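Local coordinates for inosine-uridine preferring nucleoside hydrolase family protein (Bacillus anthracis, PDB 2C40) that belongs to the nucleoside hydrolase family and holds a calcium ion and alpha-D-ribofuranose together in a pocket of its alpha/beta fold, at residues D85-L90 with G225-I230; D192-E197 with V248-F253; I219-L224 with Y302-A307; V254-L259 with H296-D301; T264-V269 with G285-V290. All coordinates share one frame; numbering follows the deposited sequence.

Contacts 1, 2 and 3 are buried and largely apolar, with no hydrogen bond across, though contact 1 also buries a glutamine amide; contact 4 is half core and half surface, and contact 5 is a hydrogen-bonded strand pair at the surface. Contacts 1 and 3 share helix 219-229 and also reach the second subunit. Contacts 2 and 4 share helix 246-255, while 3 and 4 share helix 296-308. Contacts 2 and 5 meet in the central sheet, where strands 191-194 and 286-292 are neighbours. Of the five, contact 2 has the side chain nearest the ribofuranose. Contact 5 lies nested inside the loops closed by contacts 3 and 4.

Contact 1: residues D85-L90 with G225-I230; sequences DALPIL and GQCYAI
Leu87 lays its two methyl groups along the side chain of Gln226, the pair sliding past each other in opposite directions. CD1 of Leu87 rests on the root of the glutamine, 3.8 Å from Gln226 CB, while Leu87 CD2 reaches its far end, 3.8 Å from Gln226 OE1. The first torsion of Gln226 places CG beside its own backbone N (chi1 -73°), and the chain then runs straight out from the helix, carrying the amide toward the turn at 87-89. There Ile89 crosses it obliquely, offering the CG2 branch to Gln226 OE1 at 4.0 Å, and the ring of Pro88 borders the same oxygen more loosely. The oxygen is buried against hydrocarbon on this side and has no hydrogen-bond partner in the model, whereas NE2 of the same amide bonds to Asp222 one helical turn back. Contact 1 joins two peripheral elements of the alpha/beta fold of this family: the start of the short helix 88-91 and the C-terminal part of helix 219-229. On the first side a backbone bond from Leu90 N to Leu87 O (2.9 Å) closes the turn that carries Leu87 and Ile89. Deeper in, Leu87 CD1 also approaches Cys227 SG, at 4.4 Å, and that cysteine leans on Val16 of helix 12-21. The second subunit covers the outer side: Gln226 packs on Gln226 of the second subunit, Pro88 on its Arg216, and Ala86 on its Ala229.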
# COMPACT_ATOMS: atom_id res chain seq x y z
N ASP A 85 6.86 -0.54 7.05
CA ASP A 85 7.45 -1.47 8.07
C ASP A 85 7.46 -2.92 7.64
O ASP A 85 8.35 -3.72 8.04
CB ASP A 85 6.62 -1.36 9.35
CG ASP A 85 7.21 -2.11 10.49
OD1 ASP A 85 8.45 -2.02 10.64
OD2 ASP A 85 6.44 -2.78 11.21
N ALA A 86 6.46 -3.29 6.83
CA ALA A 86 6.37 -4.65 6.31
C ALA A 86 7.16 -4.90 5.03
O ALA A 86 7.16 -6.00 4.58
CB ALA A 86 4.93 -5.08 6.13
N LEU A 87 7.86 -3.90 4.50
CA LEU A 87 8.62 -4.10 3.26
C LEU A 87 9.88 -5.01 3.47
O LEU A 87 10.63 -4.84 4.46
CB LEU A 87 9.01 -2.74 2.65
CG LEU A 87 7.98 -1.81 2.02
CD1 LEU A 87 8.67 -0.56 1.58
CD2 LEU A 87 7.23 -2.45 0.86
N PRO A 88 10.11 -5.98 2.55
CA PRO A 88 11.18 -6.96 2.75
C PRO A 88 12.57 -6.33 2.92
O PRO A 88 13.35 -6.75 3.78
CB PRO A 88 11.10 -7.82 1.50
CG PRO A 88 9.66 -7.66 1.04
CD PRO A 88 9.38 -6.24 1.28
N ILE A 89 12.88 -5.33 2.11
CA ILE A 89 14.14 -4.61 2.24
C ILE A 89 14.44 -4.27 3.72
O ILE A 89 15.57 -4.36 4.14
CB ILE A 89 14.20 -3.34 1.30
CG1 ILE A 89 15.24 -2.34 1.74
CG2 ILE A 89 12.94 -2.52 1.31
CD1 ILE A 89 16.60 -2.81 1.57
N LEU A 90 13.40 -3.93 4.48
CA LEU A 90 13.53 -3.50 5.88
C LEU A 90 13.51 -4.63 6.91
O LEU A 90 13.80 -4.39 8.08
CB LEU A 90 12.38 -2.53 6.22
CG LEU A 90 12.47 -1.18 5.54
CD1 LEU A 90 11.40 -0.22 6.14
CD2 LEU A 90 13.88 -0.59 5.67
N GLY A 225 11.02 3.83 -4.60
CA GLY A 225 9.87 3.40 -5.39
C GLY A 225 8.82 2.55 -4.66
O GLY A 225 7.64 2.72 -4.88
N GLN A 226 9.25 1.63 -3.82
CA GLN A 226 8.33 0.83 -2.99
C GLN A 226 7.54 1.75 -2.07
O GLN A 226 6.31 1.67 -2.00
CB GLN A 226 9.10 -0.21 -2.20
CG GLN A 226 9.56 -1.32 -3.13
CD GLN A 226 10.49 -2.31 -2.49
OE1 GLN A 226 10.16 -2.90 -1.48
NE2 GLN A 226 11.63 -2.54 -3.10
N CYS A 227 8.25 2.66 -1.40
CA CYS A 227 7.59 3.63 -0.56
C CYS A 227 6.48 4.40 -1.32
O CYS A 227 5.36 4.47 -0.84
CB CYS A 227 8.61 4.54 0.05
SG CYS A 227 9.53 3.71 1.38
N TYR A 228 6.76 4.89 -2.54
CA TYR A 228 5.77 5.70 -3.27
C TYR A 228 4.65 4.92 -3.99
O TYR A 228 3.67 5.52 -4.40
CB TYR A 228 6.50 6.69 -4.18
CG TYR A 228 7.07 7.82 -3.34
CD1 TYR A 228 8.44 8.04 -3.24
CD2 TYR A 228 6.20 8.62 -2.57
CE1 TYR A 228 8.93 9.05 -2.46
CE2 TYR A 228 6.67 9.59 -1.78
CZ TYR A 228 8.04 9.82 -1.70
OH TYR A 228 8.50 10.84 -0.90
N ALA A 229 4.80 3.61 -4.10
CA ALA A 229 3.78 2.71 -4.62
C ALA A 229 2.54 2.71 -3.74
O ALA A 229 1.41 2.48 -4.17
CB ALA A 229 4.36 1.31 -4.68
N ILE A 230 2.80 2.88 -2.46
CA ILE A 230 1.80 3.00 -1.37
C ILE A 230 0.89 4.25 -1.50
O ILE A 230 -0.17 4.34 -0.94
CB ILE A 230 2.63 3.04 -0.02
CG1 ILE A 230 3.18 1.61 0.26
CG2 ILE A 230 1.86 3.64 1.09
CD1 ILE A 230 4.19 1.41 1.49

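Contact 2: residues D192-E197 with V248-F253; sequences DLITLE and VLTAAF
Ile194 is the wedge of this contact, pressing all its branches against Leu249 and Thr250 on the facing helix. The tightest meeting is between Ile194 CG2 and Leu249 CD1, 3.4 Å apart, closer than carbon atoms usually pack, and Ile194 CG1 lies at 3.6 Å from the same methyl. Ile194 CB also sits 3.3 Å from Thr250 OG1. That hydroxyl points back along its own helix, being beside the backbone N (chi1 -54°), and bonds to the carbonyl oxygen of Trp246, so its polarity is already satisfied where the isoleucine covers it. Thr250 CG2 meets Ile194 CD1 at 3.9 Å.

Two residues earlier on the strand the fit is looser. Asp192, partly exposed, crosses Phe253 at about a right angle, its carboxylate plane 88° from that of the ring. Its OD2 comes to the ring edge in plane, 3.6 Å from Phe253 CE2, a position in which the electropositive rim would favour the carboxylate. Ile194 CD1 reaches Phe253 CD2 only at 4.4 Å.

The short segments 192-194 and 248-253, parts of strand 191-194 and helix 246-255, run at 149° with axes 9.0 Å apart, the layering of a helix over the sheet in an alpha/beta fold. Here the helix also borders the pocket that holds calcium and ribofuranose: Asp247, just before this segment, binds both, and the side chain of Thr250 lies about 7 Å from the sugar.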
# COMPACT_ATOMS: atom_id res chain seq x y z
N ASP A 192 12.07 28.55 9.38
CA ASP A 192 11.90 28.30 7.98
C ASP A 192 10.65 27.41 7.81
O ASP A 192 10.54 26.34 8.44
CB ASP A 192 13.15 27.64 7.38
CG ASP A 192 14.46 28.47 7.58
OD1 ASP A 192 14.44 29.72 7.63
OD2 ASP A 192 15.53 27.83 7.65
N LEU A 193 9.74 27.86 6.95
CA LEU A 193 8.45 27.20 6.66
C LEU A 193 8.43 26.63 5.25
O LEU A 193 8.58 27.39 4.29
CB LEU A 193 7.27 28.18 6.62
CG LEU A 193 6.27 28.28 7.75
CD1 LEU A 193 5.01 28.98 7.26
CD2 LEU A 193 5.96 26.92 8.36
N ILE A 194 8.21 25.32 5.15
CA ILE A 194 7.77 24.71 3.89
C ILE A 194 6.21 24.58 3.96
O ILE A 194 5.66 23.71 4.64
CB ILE A 194 8.50 23.38 3.58
CG1 ILE A 194 9.96 23.64 3.25
CG2 ILE A 194 7.86 22.64 2.41
CD1 ILE A 194 10.84 24.03 4.43
N THR A 195 5.54 25.52 3.31
CA THR A 195 4.08 25.56 3.23
C THR A 195 3.56 24.60 2.16
O THR A 195 4.33 24.13 1.31
CB THR A 195 3.61 26.97 2.90
OG1 THR A 195 4.02 27.33 1.56
CG2 THR A 195 4.15 27.99 3.96
N LEU A 196 2.25 24.35 2.14
CA LEU A 196 1.66 23.65 1.01
C LEU A 196 2.10 24.20 -0.36
O LEU A 196 2.39 23.39 -1.26
CB LEU A 196 0.14 23.63 1.11
CG LEU A 196 -0.43 22.86 2.33
CD1 LEU A 196 -1.96 23.06 2.42
CD2 LEU A 196 -0.11 21.35 2.29
N GLU A 197 2.14 25.54 -0.52
CA GLU A 197 2.43 26.21 -1.81
C GLU A 197 3.89 26.06 -2.22
O GLU A 197 4.20 26.17 -3.40
CB GLU A 197 2.31 27.76 -1.77
CG GLU A 197 1.08 28.37 -1.22
CD GLU A 197 1.08 28.42 0.29
OE1 GLU A 197 1.36 29.48 0.88
OE2 GLU A 197 0.78 27.38 0.86
N VAL A 248 9.82 15.67 2.23
CA VAL A 248 11.08 15.37 1.59
C VAL A 248 11.76 16.69 1.20
O VAL A 248 12.98 16.81 1.31
CB VAL A 248 10.91 14.42 0.37
CG1 VAL A 248 12.19 14.24 -0.36
CG2 VAL A 248 10.42 13.04 0.81
N LEU A 249 10.97 17.66 0.74
CA LEU A 249 11.46 18.94 0.35
C LEU A 249 11.95 19.72 1.57
O LEU A 249 12.93 20.45 1.50
CB LEU A 249 10.38 19.74 -0.32
CG LEU A 249 10.68 21.12 -0.92
CD1 LEU A 249 10.21 22.18 0.01
CD2 LEU A 249 12.15 21.33 -1.34
N THR A 250 11.21 19.61 2.67
CA THR A 250 11.60 20.19 3.96
C THR A 250 12.96 19.68 4.40
O THR A 250 13.82 20.49 4.77
CB THR A 250 10.54 19.88 5.05
OG1 THR A 250 9.23 20.30 4.60
CG2 THR A 250 10.86 20.59 6.34
N ALA A 251 13.14 18.37 4.33
CA ALA A 251 14.39 17.69 4.70
C ALA A 251 15.53 18.03 3.74
O ALA A 251 16.67 18.19 4.18
CB ALA A 251 14.18 16.20 4.74
N ALA A 252 15.22 18.18 2.45
CA ALA A 252 16.21 18.52 1.44
C ALA A 252 16.69 19.99 1.58
O ALA A 252 17.84 20.30 1.29
CB ALA A 252 15.67 18.30 0.08
N PHE A 253 15.79 20.86 2.03
CA PHE A 253 16.10 22.26 2.28
C PHE A 253 17.11 22.40 3.45
O PHE A 253 17.94 23.30 3.45
CB PHE A 253 14.84 23.05 2.63
CG PHE A 253 15.07 24.52 2.83
CD1 PHE A 253 15.31 25.35 1.76
CD2 PHE A 253 15.08 25.08 4.11
CE1 PHE A 253 15.53 26.71 1.97
CE2 PHE A 253 15.32 26.42 4.29
CZ PHE A 253 15.52 27.23 3.22

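Contact 3: residues I219-L224 with Y302-A307; sequences IGIDFL and YITRLA
This is a helix-to-helix contact in the outer layer of the alpha/beta fold, where helix 296-308 near the end of the chain crosses the start of helix 219-229. The two short segments run at 122°, with axes 8.9 Å apart. Small residues stand where the backbones come nearest: Gly220 CA and Ala307 CA are 4.7 Å apart, since glycine has no side chain to keep the helices apart and alanine has only a methyl.

That methyl is the centre of the packing. Ala307 CB touches two longer side chains of the facing helix, with Ile221 CD1 at 3.5 Å, a tight fit, and Leu224 CD1 also at 3.5 Å. Ile221 leaves its backbone beside the helix interface, and its second torsion (chi2 -69°) swings CD1 inward, so that the same methyl also meets Thr304 CB at 4.0 Å. Leu224 instead has its CB directed toward the facing helix, and Ile303 borders it more distantly.

Around this core, Trp212 of helix 206-214 touches Ile221, Leu224 and Thr304, while helix 12-21 supplies Val16 to Leu224 and Leu20 to Ile303. Asp222 and Ile219, on the other side of helix 219-229, pack on Pro88 and Arg216 of the second subunit. No conventional hydrogen bond crosses between the segments; the polar element is a CA-H...O contact, Gly220 CA lying 3.5 Å from Ala307 O with an angle of 147° at the hydrogen.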
# COMPACT_ATOMS: atom_id res chain seq x y z
N ILE A 219 19.56 -0.07 -4.82
CA ILE A 219 18.62 -0.57 -3.81
C ILE A 219 17.86 0.58 -3.11
O ILE A 219 16.69 0.42 -2.74
CB ILE A 219 19.26 -1.56 -2.78
CG1 ILE A 219 18.16 -2.12 -1.84
CG2 ILE A 219 20.36 -0.90 -1.92
CD1 ILE A 219 18.61 -3.28 -0.92
N GLY A 220 18.50 1.74 -2.96
CA GLY A 220 17.84 2.91 -2.39
C GLY A 220 16.79 3.53 -3.31
O GLY A 220 15.78 4.06 -2.83
N ILE A 221 17.02 3.46 -4.62
CA ILE A 221 16.02 3.88 -5.61
C ILE A 221 14.82 2.89 -5.56
O ILE A 221 13.67 3.32 -5.51
CB ILE A 221 16.64 3.98 -7.05
CG1 ILE A 221 17.73 5.05 -7.14
CG2 ILE A 221 15.59 4.24 -8.09
CD1 ILE A 221 17.26 6.48 -7.00
N ASP A 222 15.10 1.58 -5.57
CA ASP A 222 14.08 0.54 -5.45
C ASP A 222 13.29 0.79 -4.15
O ASP A 222 12.06 0.77 -4.16
CB ASP A 222 14.76 -0.82 -5.45
CG ASP A 222 13.80 -1.99 -5.48
OD1 ASP A 222 12.63 -1.87 -5.93
OD2 ASP A 222 14.26 -3.08 -5.07
N PHE A 223 13.99 1.10 -3.06
CA PHE A 223 13.32 1.41 -1.78
C PHE A 223 12.40 2.64 -1.86
O PHE A 223 11.24 2.59 -1.41
CB PHE A 223 14.31 1.61 -0.65
CG PHE A 223 13.66 2.00 0.68
CD1 PHE A 223 13.81 3.27 1.21
CD2 PHE A 223 12.90 1.07 1.40
CE1 PHE A 223 13.23 3.62 2.42
CE2 PHE A 223 12.30 1.42 2.62
CZ PHE A 223 12.47 2.68 3.12
N LEU A 224 12.91 3.75 -2.44
CA LEU A 224 12.10 4.93 -2.72
C LEU A 224 10.86 4.58 -3.52
O LEU A 224 9.78 5.03 -3.18
CB LEU A 224 12.86 5.97 -3.57
CG LEU A 224 13.63 7.09 -2.95
CD1 LEU A 224 14.42 7.81 -4.10
CD2 LEU A 224 12.66 8.06 -2.21
N TYR A 302 18.92 15.78 -6.73
CA TYR A 302 19.52 15.68 -5.40
C TYR A 302 19.05 14.41 -4.67
O TYR A 302 19.86 13.63 -4.16
CB TYR A 302 19.16 16.94 -4.63
CG TYR A 302 19.64 17.01 -3.22
CD1 TYR A 302 18.77 17.35 -2.20
CD2 TYR A 302 20.96 16.74 -2.90
CE1 TYR A 302 19.21 17.46 -0.90
CE2 TYR A 302 21.42 16.84 -1.60
CZ TYR A 302 20.53 17.19 -0.60
OH TYR A 302 20.97 17.26 0.70
N ILE A 303 17.75 14.21 -4.62
CA ILE A 303 17.21 13.07 -3.89
C ILE A 303 17.48 11.74 -4.59
O ILE A 303 17.76 10.75 -3.92
CB ILE A 303 15.77 13.32 -3.46
CG1 ILE A 303 14.86 13.41 -4.68
CG2 ILE A 303 15.69 14.64 -2.59
CD1 ILE A 303 13.46 14.03 -4.38
N THR A 304 17.52 11.72 -5.92
CA THR A 304 18.00 10.53 -6.62
C THR A 304 19.51 10.30 -6.41
O THR A 304 19.91 9.17 -6.23
CB THR A 304 17.45 10.32 -8.10
OG1 THR A 304 18.50 10.09 -9.07
CG2 THR A 304 16.57 11.44 -8.55
N ARG A 305 20.34 11.35 -6.32
CA ARG A 305 21.78 11.16 -5.97
C ARG A 305 21.94 10.50 -4.59
O ARG A 305 22.69 9.54 -4.44
CB ARG A 305 22.58 12.47 -6.01
CG ARG A 305 23.07 12.76 -7.40
CD ARG A 305 23.66 14.17 -7.61
NE ARG A 305 23.96 14.28 -9.04
CZ ARG A 305 25.06 13.80 -9.62
NH1 ARG A 305 25.99 13.20 -8.90
NH2 ARG A 305 25.22 13.93 -10.92
N LEU A 306 21.21 11.05 -3.61
CA LEU A 306 21.20 10.55 -2.23
C LEU A 306 20.75 9.10 -2.08
O LEU A 306 21.36 8.34 -1.34
CB LEU A 306 20.26 11.40 -1.35
CG LEU A 306 20.61 12.88 -1.13
CD1 LEU A 306 19.48 13.52 -0.34
CD2 LEU A 306 21.98 13.09 -0.45
N ALA A 307 19.69 8.72 -2.80
CA ALA A 307 19.21 7.35 -2.86
C ALA A 307 20.25 6.38 -3.45
O ALA A 307 20.37 5.24 -3.01
CB ALA A 307 17.89 7.29 -3.67

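Contact 4: residues V254-L259 with H296-D301; sequences VGKADL and HDRFFD
Arg298 and Leu259 meet at a slant, and it is the base of the arginine that the leucine touches: Leu259 CD2 sits 3.5 Å from Arg298 CB. The other methyl of Leu259 turns to the aromatic neighbour, CD1 coming to the edge of the Phe299 ring, near its plane, 4.3 Å from CD2 of the phenylalanine. One leucine thus fills the angle between the two side chains.

Beyond CB the arginine bends at its second and third torsions (chi2 -130°, chi3 -87°), which brings its guanidinium to Lys256 and Asp258. The arginine side chain crosses those of both residues at about a right angle. Arg298 NH2 is 3.1 Å from Asp258 O, but the angle is too poor for a hydrogen bond. The carboxylate is tilted 45° from the guanidinium plane, and Asp258 OD2 stays 4.1 Å from Arg298 NH1, beyond a salt bridge. Lys256 NZ, at 4.5 Å from the same NH1, brings a like charge, which the nearby carboxylate would partly offset. The exposed side is therefore electrostatic rather than firmly bonded.

Lys256 is the first residue to leave helix 246-255, and the 3-10 segment 257-259 that follows is closed by Leu259 N bonding to Lys256 O. Leu259 and Phe299 lead inward from it, where both pack on Ala252 and Phe299 also reaches Val248 and Leu249, so that the start of helix 296-308 is seated against helix 246-255 just before strand 261-269 begins.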
# COMPACT_ATOMS: atom_id res chain seq x y z
N VAL A 254 17.00 21.52 4.43
CA VAL A 254 17.97 21.44 5.51
C VAL A 254 19.35 21.02 4.95
O VAL A 254 20.38 21.61 5.29
CB VAL A 254 17.50 20.46 6.63
CG1 VAL A 254 18.62 20.21 7.64
CG2 VAL A 254 16.26 21.01 7.32
N GLY A 255 19.37 20.01 4.09
CA GLY A 255 20.60 19.55 3.48
C GLY A 255 21.17 20.46 2.40
O GLY A 255 22.37 20.49 2.20
N LYS A 256 20.30 21.17 1.69
CA LYS A 256 20.70 21.97 0.54
C LYS A 256 19.81 23.19 0.39
O LYS A 256 18.97 23.26 -0.47
CB LYS A 256 20.67 21.15 -0.74
CG LYS A 256 21.40 21.81 -1.87
CD LYS A 256 21.53 20.90 -3.07
CE LYS A 256 22.88 20.21 -3.11
NZ LYS A 256 23.06 19.49 -4.41
N ALA A 257 20.03 24.17 1.26
CA ALA A 257 19.19 25.39 1.32
C ALA A 257 19.06 26.08 -0.05
O ALA A 257 18.03 26.71 -0.34
CB ALA A 257 19.79 26.35 2.32
N ASP A 258 20.11 25.94 -0.86
CA ASP A 258 20.23 26.54 -2.19
C ASP A 258 19.28 26.03 -3.30
O ASP A 258 19.30 26.57 -4.42
CB ASP A 258 21.71 26.42 -2.70
CG ASP A 258 22.59 25.33 -1.94
OD1 ASP A 258 22.52 25.24 -0.66
OD2 ASP A 258 23.40 24.61 -2.61
N LEU A 259 18.48 25.01 -2.99
CA LEU A 259 17.44 24.49 -3.89
C LEU A 259 16.27 25.44 -4.07
O LEU A 259 15.60 25.42 -5.09
CB LEU A 259 16.92 23.14 -3.37
CG LEU A 259 17.93 22.00 -3.41
CD1 LEU A 259 17.39 20.76 -2.72
CD2 LEU A 259 18.32 21.70 -4.83
N HIS A 296 13.22 22.53 -9.70
CA HIS A 296 12.69 21.21 -10.02
C HIS A 296 13.83 20.22 -10.23
O HIS A 296 13.99 19.29 -9.47
CB HIS A 296 11.79 21.29 -11.28
CG HIS A 296 11.37 19.95 -11.80
ND1 HIS A 296 10.37 19.21 -11.20
CD2 HIS A 296 11.82 19.19 -12.83
CE1 HIS A 296 10.23 18.05 -11.84
NE2 HIS A 296 11.10 18.02 -12.82
N ASP A 297 14.64 20.49 -11.25
CA ASP A 297 15.69 19.56 -11.70
C ASP A 297 16.71 19.29 -10.59
O ASP A 297 17.09 18.16 -10.38
CB ASP A 297 16.39 20.08 -12.99
CG ASP A 297 15.48 20.05 -14.21
OD1 ASP A 297 14.40 19.49 -14.13
OD2 ASP A 297 15.83 20.60 -15.29
N ARG A 298 17.15 20.32 -9.90
CA ARG A 298 18.10 20.12 -8.81
C ARG A 298 17.50 19.34 -7.67
O ARG A 298 18.15 18.48 -7.08
CB ARG A 298 18.61 21.44 -8.31
CG ARG A 298 19.48 22.13 -9.36
CD ARG A 298 20.79 22.57 -8.76
NE ARG A 298 20.68 23.88 -8.17
CZ ARG A 298 21.27 24.29 -7.04
NH1 ARG A 298 22.00 23.49 -6.28
NH2 ARG A 298 21.11 25.55 -6.68
N PHE A 299 16.25 19.62 -7.34
CA PHE A 299 15.57 18.91 -6.23
C PHE A 299 15.52 17.42 -6.53
O PHE A 299 16.01 16.59 -5.76
CB PHE A 299 14.16 19.47 -6.00
CG PHE A 299 13.38 18.71 -5.00
CD1 PHE A 299 12.21 18.03 -5.37
CD2 PHE A 299 13.84 18.61 -3.69
CE1 PHE A 299 11.48 17.33 -4.44
CE2 PHE A 299 13.13 17.88 -2.74
CZ PHE A 299 11.97 17.23 -3.10
N PHE A 300 14.96 17.07 -7.66
CA PHE A 300 14.85 15.66 -8.02
C PHE A 300 16.18 15.00 -8.30
O PHE A 300 16.34 13.84 -7.97
CB PHE A 300 13.87 15.47 -9.20
CG PHE A 300 12.46 15.69 -8.81
CD1 PHE A 300 11.75 16.81 -9.24
CD2 PHE A 300 11.86 14.81 -7.94
CE1 PHE A 300 10.42 17.01 -8.84
CE2 PHE A 300 10.55 14.99 -7.53
CZ PHE A 300 9.82 16.09 -7.97
N ASP A 301 17.15 15.72 -8.87
CA ASP A 301 18.50 15.15 -9.03
C ASP A 301 19.16 14.89 -7.66
O ASP A 301 19.85 13.91 -7.44
CB ASP A 301 19.38 16.08 -9.84
CG ASP A 301 20.75 15.52 -10.07
OD1 ASP A 301 20.88 14.53 -10.83
OD2 ASP A 301 21.72 16.07 -9.50

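Contact 5: residues T264-V269 with G285-V290; sequences TINSIV and GRPVHV
Thr264 OG1 and His289 ND1 make the shortest polar bond across this strand pair, 2.6 Å, the hydroxyl meeting the imidazole at its edge and in its plane. The two side chains lie side by side and point the same way; a threonine chi1 of -61° is what turns OG1, not the methyl, to ND1. NE2 of the ring bonds in turn to Glu190, so both nitrogens of His289 are engaged, which would restrain its rotation.

Strands 261-269 and 286-292 form an antiparallel ladder in the mixed sheet of the fold. Ile265 and Val288 are a hydrogen-bonded pair, Ile265 N to Val288 O and Val288 N to Ile265 O both at 2.8 Å. Ser267 and Arg286 repeat this, though the bond from Ser267 N is weak. Pro287 falls opposite Asn266 at a non-hydrogen-bonded pair, where its lack of an N-H costs the ladder nothing.

The two faces differ. Thr264, Asn266, Pro287 and His289 line one. On the other Ile265 CG1 packs on Val290 CG2 at 3.8 Å, and Arg286 folds back to grip Pro287 O side-on, with NE at 3.3 Å and the straighter NH2 at 2.8 Å. The guanidinium is further held by carbonyl oxygens of Trp185 and Ile189, so its charge is probably shared among acceptors that tie strand 286-292 to the end of helix 178-186 and the chain just after it.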
# COMPACT_ATOMS: atom_id res chain seq x y z
N THR A 264 10.79 36.28 3.73
CA THR A 264 10.41 36.55 5.10
C THR A 264 9.08 37.28 5.09
O THR A 264 8.95 38.31 4.44
CB THR A 264 11.47 37.38 5.80
OG1 THR A 264 12.69 36.62 5.81
CG2 THR A 264 11.04 37.72 7.24
N ILE A 265 8.10 36.71 5.78
CA ILE A 265 6.81 37.35 5.97
C ILE A 265 6.48 37.28 7.46
O ILE A 265 7.01 36.43 8.14
CB ILE A 265 5.68 36.75 5.05
CG1 ILE A 265 5.21 35.39 5.50
CG2 ILE A 265 6.09 36.74 3.52
CD1 ILE A 265 3.71 35.20 5.24
N ASN A 266 5.66 38.22 7.94
CA ASN A 266 5.18 38.24 9.32
C ASN A 266 3.82 37.56 9.37
O ASN A 266 2.96 37.80 8.51
CB ASN A 266 5.05 39.66 9.87
CG ASN A 266 6.39 40.37 9.99
OD1 ASN A 266 7.42 39.77 10.30
ND2 ASN A 266 6.37 41.63 9.69
N SER A 267 3.62 36.79 10.43
CA SER A 267 2.61 35.75 10.45
C SER A 267 2.03 35.53 11.84
O SER A 267 2.72 35.73 12.83
CB SER A 267 3.23 34.44 9.92
OG SER A 267 2.21 33.54 9.52
N ILE A 268 0.75 35.19 11.90
CA ILE A 268 0.08 34.64 13.08
C ILE A 268 -0.57 33.23 12.77
O ILE A 268 -0.83 32.89 11.64
CB ILE A 268 -1.00 35.59 13.57
CG1 ILE A 268 -2.17 35.67 12.57
CG2 ILE A 268 -0.40 37.00 13.86
CD1 ILE A 268 -3.28 36.60 13.01
N VAL A 269 -0.85 32.45 13.81
CA VAL A 269 -1.65 31.25 13.67
C VAL A 269 -2.93 31.47 14.48
O VAL A 269 -2.86 32.00 15.60
CB VAL A 269 -1.07 29.98 14.32
CG1 VAL A 269 -1.41 28.69 13.45
CG2 VAL A 269 0.38 30.08 14.65
N GLY A 285 2.47 40.37 12.86
CA GLY A 285 2.89 39.02 13.26
C GLY A 285 4.39 38.82 13.41
O GLY A 285 5.14 39.75 13.37
N ARG A 286 4.82 37.58 13.63
CA ARG A 286 6.22 37.24 13.80
C ARG A 286 6.84 36.73 12.47
O ARG A 286 6.15 36.17 11.60
CB ARG A 286 6.41 36.20 14.90
CG ARG A 286 5.83 34.83 14.59
CD ARG A 286 6.67 33.72 15.24
NE ARG A 286 7.90 33.55 14.53
CZ ARG A 286 9.07 33.14 15.03
NH1 ARG A 286 9.22 32.73 16.29
NH2 ARG A 286 10.10 33.13 14.20
N PRO A 287 8.15 36.99 12.30
CA PRO A 287 8.85 36.62 11.07
C PRO A 287 9.03 35.11 10.84
O PRO A 287 9.45 34.34 11.72
CB PRO A 287 10.18 37.35 11.20
CG PRO A 287 10.36 37.54 12.68
CD PRO A 287 9.01 37.80 13.19
N VAL A 288 8.70 34.74 9.61
CA VAL A 288 8.76 33.38 9.15
C VAL A 288 9.34 33.46 7.74
O VAL A 288 8.96 34.31 6.95
CB VAL A 288 7.34 32.72 9.29
CG1 VAL A 288 7.09 31.77 8.30
CG2 VAL A 288 7.20 32.04 10.66
N HIS A 289 10.26 32.56 7.45
CA HIS A 289 10.98 32.48 6.18
C HIS A 289 10.39 31.37 5.31
O HIS A 289 10.66 30.20 5.47
CB HIS A 289 12.47 32.25 6.47
CG HIS A 289 13.03 33.20 7.49
ND1 HIS A 289 13.24 34.53 7.23
CD2 HIS A 289 13.38 33.01 8.79
CE1 HIS A 289 13.71 35.13 8.31
NE2 HIS A 289 13.79 34.23 9.27
N VAL A 290 9.55 31.79 4.37
CA VAL A 290 8.72 30.91 3.61
C VAL A 290 9.41 30.47 2.31
O VAL A 290 9.82 31.29 1.49
CB VAL A 290 7.35 31.60 3.29
CG1 VAL A 290 6.46 30.67 2.46
CG2 VAL A 290 6.61 31.97 4.58